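Local structure of sensor histidine kinase CitA (Klebsiella pneumoniae, 1P0Z) at residues F47-S59 against V115-Q127. The protein senses citrate through its periplasmic domain and, as a two-component histidine kinase, probably phosphorylates CitB to switch on the citrate-fermentation genes. Sequence-based numbering, arbitrary orientation.
Sequences FSDATYITVGDAS and VIGIVSVGYTIEQ. With FLC (citrate anion), chain K.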
loop_
_atom_site.group_PDB
_atom_site.type_symbol
_atom_site.label_atom_id
_atom_site.label_comp_id
_atom_site.label_asym_id
_atom_site.label_seq_id
_atom_site.Cartn_x
_atom_site.Cartn_y
_atom_site.Cartn_z
ATOM N N PHE A 47 0.160 -5.965 -13.359
ATOM C CA PHE A 47 -1.158 -6.559 -13.622
ATOM C C PHE A 47 -2.352 -5.734 -13.130
ATOM O O PHE A 47 -3.365 -5.671 -13.794
ATOM C CB PHE A 47 -1.171 -7.982 -13.030
ATOM C CG PHE A 47 -2.364 -8.791 -13.387
ATOM C CD1 PHE A 47 -2.666 -9.084 -14.720
ATOM C CD2 PHE A 47 -3.183 -9.304 -12.367
ATOM C CE1 PHE A 47 -3.783 -9.892 -15.035
ATOM C CE2 PHE A 47 -4.302 -10.115 -12.663
ATOM C CZ PHE A 47 -4.601 -10.407 -14.004
ATOM N N SER A 48 -2.236 -5.098 -11.971
ATOM C CA SER A 48 -3.338 -4.268 -11.430
ATOM C C SER A 48 -3.492 -3.006 -12.284
ATOM O O SER A 48 -2.541 -2.606 -12.960
ATOM C CB SER A 48 -2.967 -3.809 -10.012
ATOM O OG SER A 48 -3.952 -2.937 -9.500
ATOM N N ASP A 49 -4.665 -2.387 -12.248
ATOM C CA ASP A 49 -4.854 -1.121 -12.946
ATOM C C ASP A 49 -4.535 0.018 -11.966
ATOM O O ASP A 49 -4.614 1.193 -12.315
ATOM C CB ASP A 49 -6.279 -0.972 -13.543
ATOM C CG ASP A 49 -7.381 -1.111 -12.523
ATOM O OD1 ASP A 49 -7.149 -1.676 -11.435
ATOM O OD2 ASP A 49 -8.507 -0.656 -12.835
ATOM N N ALA A 50 -4.116 -0.320 -10.748
ATOM C CA ALA A 50 -3.741 0.746 -9.799
ATOM C C ALA A 50 -2.566 1.586 -10.323
ATOM O O ALA A 50 -1.690 1.122 -11.088
ATOM C CB ALA A 50 -3.355 0.141 -8.448
ATOM N N THR A 51 -2.507 2.838 -9.891
ATOM C CA THR A 51 -1.408 3.719 -10.284
ATOM C C THR A 51 -0.105 3.288 -9.629
ATOM O O THR A 51 0.978 3.336 -10.252
ATOM C CB THR A 51 -1.663 5.171 -9.832
ATOM O OG1 THR A 51 -2.916 5.593 -10.330
ATOM C CG2 THR A 51 -0.590 6.118 -10.404
ATOM N N TYR A 52 -0.196 2.858 -8.374
ATOM C CA TYR A 52 0.993 2.474 -7.647
ATOM C C TYR A 52 0.691 1.551 -6.487
ATOM O O TYR A 52 -0.457 1.407 -6.064
ATOM C CB TYR A 52 1.710 3.739 -7.080
ATOM C CG TYR A 52 0.901 4.528 -6.049
ATOM C CD1 TYR A 52 0.847 4.132 -4.714
ATOM C CD2 TYR A 52 0.181 5.669 -6.429
ATOM C CE1 TYR A 52 0.088 4.840 -3.772
ATOM C CE2 TYR A 52 -0.548 6.397 -5.502
ATOM C CZ TYR A 52 -0.596 5.962 -4.162
ATOM O OH TYR A 52 -1.332 6.633 -3.217
ATOM N N ILE A 53 1.760 0.951 -5.958
ATOM C CA ILE A 53 1.656 0.149 -4.750
ATOM C C ILE A 53 2.901 0.519 -3.952
ATOM O O ILE A 53 4.010 0.530 -4.499
ATOM C CB ILE A 53 1.712 -1.376 -5.022
ATOM C CG1 ILE A 53 0.556 -1.767 -5.933
ATOM C CG2 ILE A 53 1.677 -2.129 -3.679
ATOM C CD1 ILE A 53 0.571 -3.248 -6.365
ATOM N N THR A 54 2.711 0.806 -2.668
ATOM C CA THR A 54 3.811 1.123 -1.780
ATOM C C THR A 54 3.804 0.105 -0.644
ATOM O O THR A 54 2.723 -0.273 -0.154
ATOM C CB THR A 54 3.626 2.542 -1.131
ATOM O OG1 THR A 54 3.733 3.552 -2.145
ATOM C CG2 THR A 54 4.713 2.795 -0.034
ATOM N N VAL A 55 4.995 -0.353 -0.232
ATOM C CA VAL A 55 5.085 -1.275 0.894
ATOM C C VAL A 55 6.013 -0.621 1.920
ATOM O O VAL A 55 7.103 -0.132 1.556
ATOM C CB VAL A 55 5.699 -2.646 0.511
ATOM C CG1 VAL A 55 5.782 -3.524 1.793
ATOM C CG2 VAL A 55 4.827 -3.337 -0.577
ATOM N N GLY A 56 5.544 -0.564 3.164
ATOM C CA GLY A 56 6.380 0.027 4.203
ATOM C C GLY A 56 6.619 -0.947 5.351
ATOM O O GLY A 56 5.868 -1.916 5.526
ATOM N N ASP A 57 7.665 -0.684 6.141
ATOM C CA ASP A 57 7.920 -1.542 7.297
ATOM C C ASP A 57 7.117 -1.053 8.506
ATOM O O ASP A 57 6.254 -0.160 8.394
ATOM C CB ASP A 57 9.429 -1.649 7.600
ATOM C CG ASP A 57 10.029 -0.372 8.160
ATOM O OD1 ASP A 57 9.303 0.577 8.537
ATOM O OD2 ASP A 57 11.287 -0.343 8.230
ATOM N N ALA A 58 7.377 -1.639 9.675
ATOM C CA ALA A 58 6.599 -1.301 10.854
ATOM C C ALA A 58 6.668 0.168 11.276
ATOM O O ALA A 58 5.737 0.683 11.906
ATOM C CB ALA A 58 7.015 -2.222 12.029
ATOM N N SER A 59 7.783 0.829 10.975
ATOM C CA SER A 59 7.924 2.233 11.343
ATOM C C SER A 59 7.503 3.130 10.174
ATOM O O SER A 59 7.588 4.362 10.259
ATOM C CB SER A 59 9.380 2.533 11.725
ATOM O OG SER A 59 10.212 2.466 10.571
ATOM N N VAL A 115 1.745 -6.154 13.896
ATOM C CA VAL A 115 1.931 -5.427 12.637
ATOM C C VAL A 115 3.432 -5.283 12.336
ATOM O O VAL A 115 4.218 -4.784 13.165
ATOM C CB VAL A 115 1.307 -4.020 12.716
ATOM C CG1 VAL A 115 1.600 -3.253 11.406
ATOM C CG2 VAL A 115 -0.188 -4.137 12.959
ATOM N N ILE A 116 3.835 -5.710 11.141
ATOM C CA ILE A 116 5.233 -5.594 10.730
ATOM C C ILE A 116 5.397 -4.694 9.504
ATOM O O ILE A 116 6.503 -4.547 8.956
ATOM C CB ILE A 116 5.872 -6.994 10.440
ATOM C CG1 ILE A 116 5.123 -7.712 9.306
ATOM C CG2 ILE A 116 5.856 -7.840 11.753
ATOM C CD1 ILE A 116 5.821 -9.027 8.818
ATOM N N GLY A 117 4.287 -4.117 9.048
ATOM C CA GLY A 117 4.420 -3.250 7.878
ATOM C C GLY A 117 3.055 -2.851 7.338
ATOM O O GLY A 117 2.030 -3.069 7.976
ATOM N N ILE A 118 3.056 -2.290 6.133
ATOM C CA ILE A 118 1.811 -1.785 5.543
ATOM C C ILE A 118 1.875 -1.887 4.008
ATOM O O ILE A 118 2.930 -1.771 3.396
ATOM C CB ILE A 118 1.622 -0.289 5.958
ATOM C CG1 ILE A 118 0.320 0.293 5.390
ATOM C CG2 ILE A 118 2.853 0.546 5.512
ATOM C CD1 ILE A 118 0.014 1.741 5.944
ATOM N N VAL A 119 0.718 -2.102 3.398
ATOM C CA VAL A 119 0.624 -2.082 1.932
ATOM C C VAL A 119 -0.403 -0.993 1.599
ATOM O O VAL A 119 -1.448 -0.902 2.242
ATOM C CB VAL A 119 0.082 -3.409 1.356
ATOM C CG1 VAL A 119 -0.197 -3.257 -0.160
ATOM C CG2 VAL A 119 1.101 -4.535 1.606
ATOM N N SER A 120 -0.057 -0.169 0.614
ATOM C CA SER A 120 -0.957 0.905 0.169
ATOM C C SER A 120 -1.089 0.744 -1.341
ATOM O O SER A 120 -0.080 0.752 -2.055
ATOM C CB SER A 120 -0.333 2.279 0.484
ATOM O OG SER A 120 -1.179 3.325 -0.026
ATOM N N VAL A 121 -2.325 0.593 -1.817
ATOM C CA VAL A 121 -2.567 0.482 -3.253
ATOM C C VAL A 121 -3.280 1.781 -3.620
ATOM O O VAL A 121 -4.316 2.103 -3.059
ATOM C CB VAL A 121 -3.460 -0.734 -3.562
ATOM C CG1 VAL A 121 -3.894 -0.718 -5.006
ATOM C CG2 VAL A 121 -2.682 -2.036 -3.198
ATOM N N GLY A 122 -2.733 2.501 -4.580
ATOM C CA GLY A 122 -3.303 3.805 -4.889
ATOM C C GLY A 122 -3.702 4.050 -6.330
ATOM O O GLY A 122 -3.110 3.498 -7.262
ATOM N N TYR A 123 -4.739 4.885 -6.463
ATOM C CA TYR A 123 -5.259 5.295 -7.781
ATOM C C TYR A 123 -5.264 6.821 -7.834
ATOM O O TYR A 123 -5.978 7.465 -7.073
ATOM C CB TYR A 123 -6.697 4.817 -7.993
ATOM C CG TYR A 123 -6.829 3.328 -8.229
ATOM C CD1 TYR A 123 -6.721 2.422 -7.173
ATOM C CD2 TYR A 123 -7.084 2.838 -9.506
ATOM C CE1 TYR A 123 -6.871 1.033 -7.383
ATOM C CE2 TYR A 123 -7.232 1.458 -9.743
ATOM C CZ TYR A 123 -7.118 0.566 -8.664
ATOM O OH TYR A 123 -7.224 -0.769 -8.923
ATOM N N THR A 124 -4.439 7.429 -8.683
ATOM C CA THR A 124 -4.425 8.892 -8.748
ATOM C C THR A 124 -5.688 9.351 -9.495
ATOM O O THR A 124 -5.932 8.972 -10.639
ATOM C CB THR A 124 -3.151 9.387 -9.447
ATOM O OG1 THR A 124 -2.037 9.078 -8.605
ATOM C CG2 THR A 124 -3.222 10.921 -9.712
ATOM N N ILE A 125 -6.446 10.205 -8.834
ATOM C CA ILE A 125 -7.737 10.630 -9.300
ATOM C C ILE A 125 -7.821 11.268 -10.659
ATOM O O ILE A 125 -8.725 10.947 -11.458
ATOM C CB ILE A 125 -8.412 11.488 -8.184
ATOM C CG1 ILE A 125 -8.721 10.552 -6.983
ATOM C CG2 ILE A 125 -9.753 12.036 -8.660
ATOM C CD1 ILE A 125 -9.108 11.275 -5.688
ATOM N N GLU A 126 -6.866 12.113 -10.954
ATOM C CA GLU A 126 -6.915 12.783 -12.218
ATOM C C GLU A 126 -6.770 11.812 -13.364
ATOM O O GLU A 126 -7.229 12.121 -14.464
ATOM C CB GLU A 126 -5.849 13.892 -12.254
ATOM C CG GLU A 126 -5.138 14.098 -13.590
ATOM C CD GLU A 126 -3.919 13.186 -13.728
ATOM O OE1 GLU A 126 -2.997 13.258 -12.882
ATOM O OE2 GLU A 126 -3.877 12.392 -14.680
ATOM N N GLN A 127 -6.160 10.648 -13.121
ATOM C CA GLN A 127 -5.944 9.648 -14.155
ATOM C C GLN A 127 -7.078 8.614 -14.313
ATOM O O GLN A 127 -7.010 7.730 -15.155
ATOM C CB GLN A 127 -4.627 8.923 -13.891
ATOM C CG GLN A 127 -3.371 9.795 -14.005
ATOM C CD GLN A 127 -2.148 9.110 -13.393
ATOM O OE1 GLN A 127 -1.901 7.924 -13.628
ATOM N NE2 GLN A 127 -1.385 9.855 -12.606
HETATM C CAC FLC K . 3.049 8.560 -3.313
HETATM C CA FLC K . 2.255 7.354 -2.739
HETATM C CB FLC K . 2.265 7.322 -1.136
HETATM C CBC FLC K . 3.674 7.025 -0.504
HETATM C CG FLC K . 1.149 6.294 -0.619
HETATM C CGC FLC K . 0.970 6.135 0.908
HETATM O OA1 FLC K . 4.248 8.639 -3.111
HETATM O OA2 FLC K . 2.354 9.403 -3.884
HETATM O OB1 FLC K . 4.338 6.075 -0.925
HETATM O OB2 FLC K . 4.035 7.741 0.459
HETATM O OG1 FLC K . 1.497 6.986 1.711
HETATM O OG2 FLC K . 0.334 5.171 1.267
HETATM O OHB FLC K . 1.854 8.581 -0.586
HETATM O O HOH W 1 -3.298 5.840 -12.907
#
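The Y52 ring is sandwiched: G122 CA lies over one face, 3.8 Å from the centroid, citrate CA over the opposite one, with S120 OG and T124 OG1 near the rim. A chi1 of 64°, CG between backbone N and carbonyl carbon, folds the ring across G122, which has no side chain. A50 CA covers one face of the Y123 ring, 3.7 Å from its centroid, while the D49 carboxylate, turned 83° to the ring plane, sits at the edge. There Y123 OH donates to D49 OD1 (2.7 Å) from above the carboxylate plane; R11 salt-bridges the same oxygen.

Pairing is antiparallel: the N-to-C directions of strands 52-57 and 115-124 differ by 164°, and hydrogen-bonded pairs (Y52-G122, T54-S120, G56-I118) alternate with non-hydrogen-bonded ones (I53-V121, V55-V119). T51 and Y52 both face G122, a classic beta bulge, and T124 N donates to T51 OG1 (2.9 Å). T54 OG1 (2.9 Å to OB1) and S120 OG (2.7 Å to OG2) donate to citrate beside Y52, on the ligand-binding sheet face of this periplasmic PAS (Cache-family) domain; R62, H65 and K105 are among citrate's further hydrogen-bond partners.

On the other face I53, V55, V119 and V121 form an apolar layer: I53 CG2 meets V119 CG1 at 4.1 Å, side by side and pointing the same way. V119 touches helices 6-20 and 23-30. Strand 115-124 is central in the five-stranded sheet, between 52-57 and 101-109.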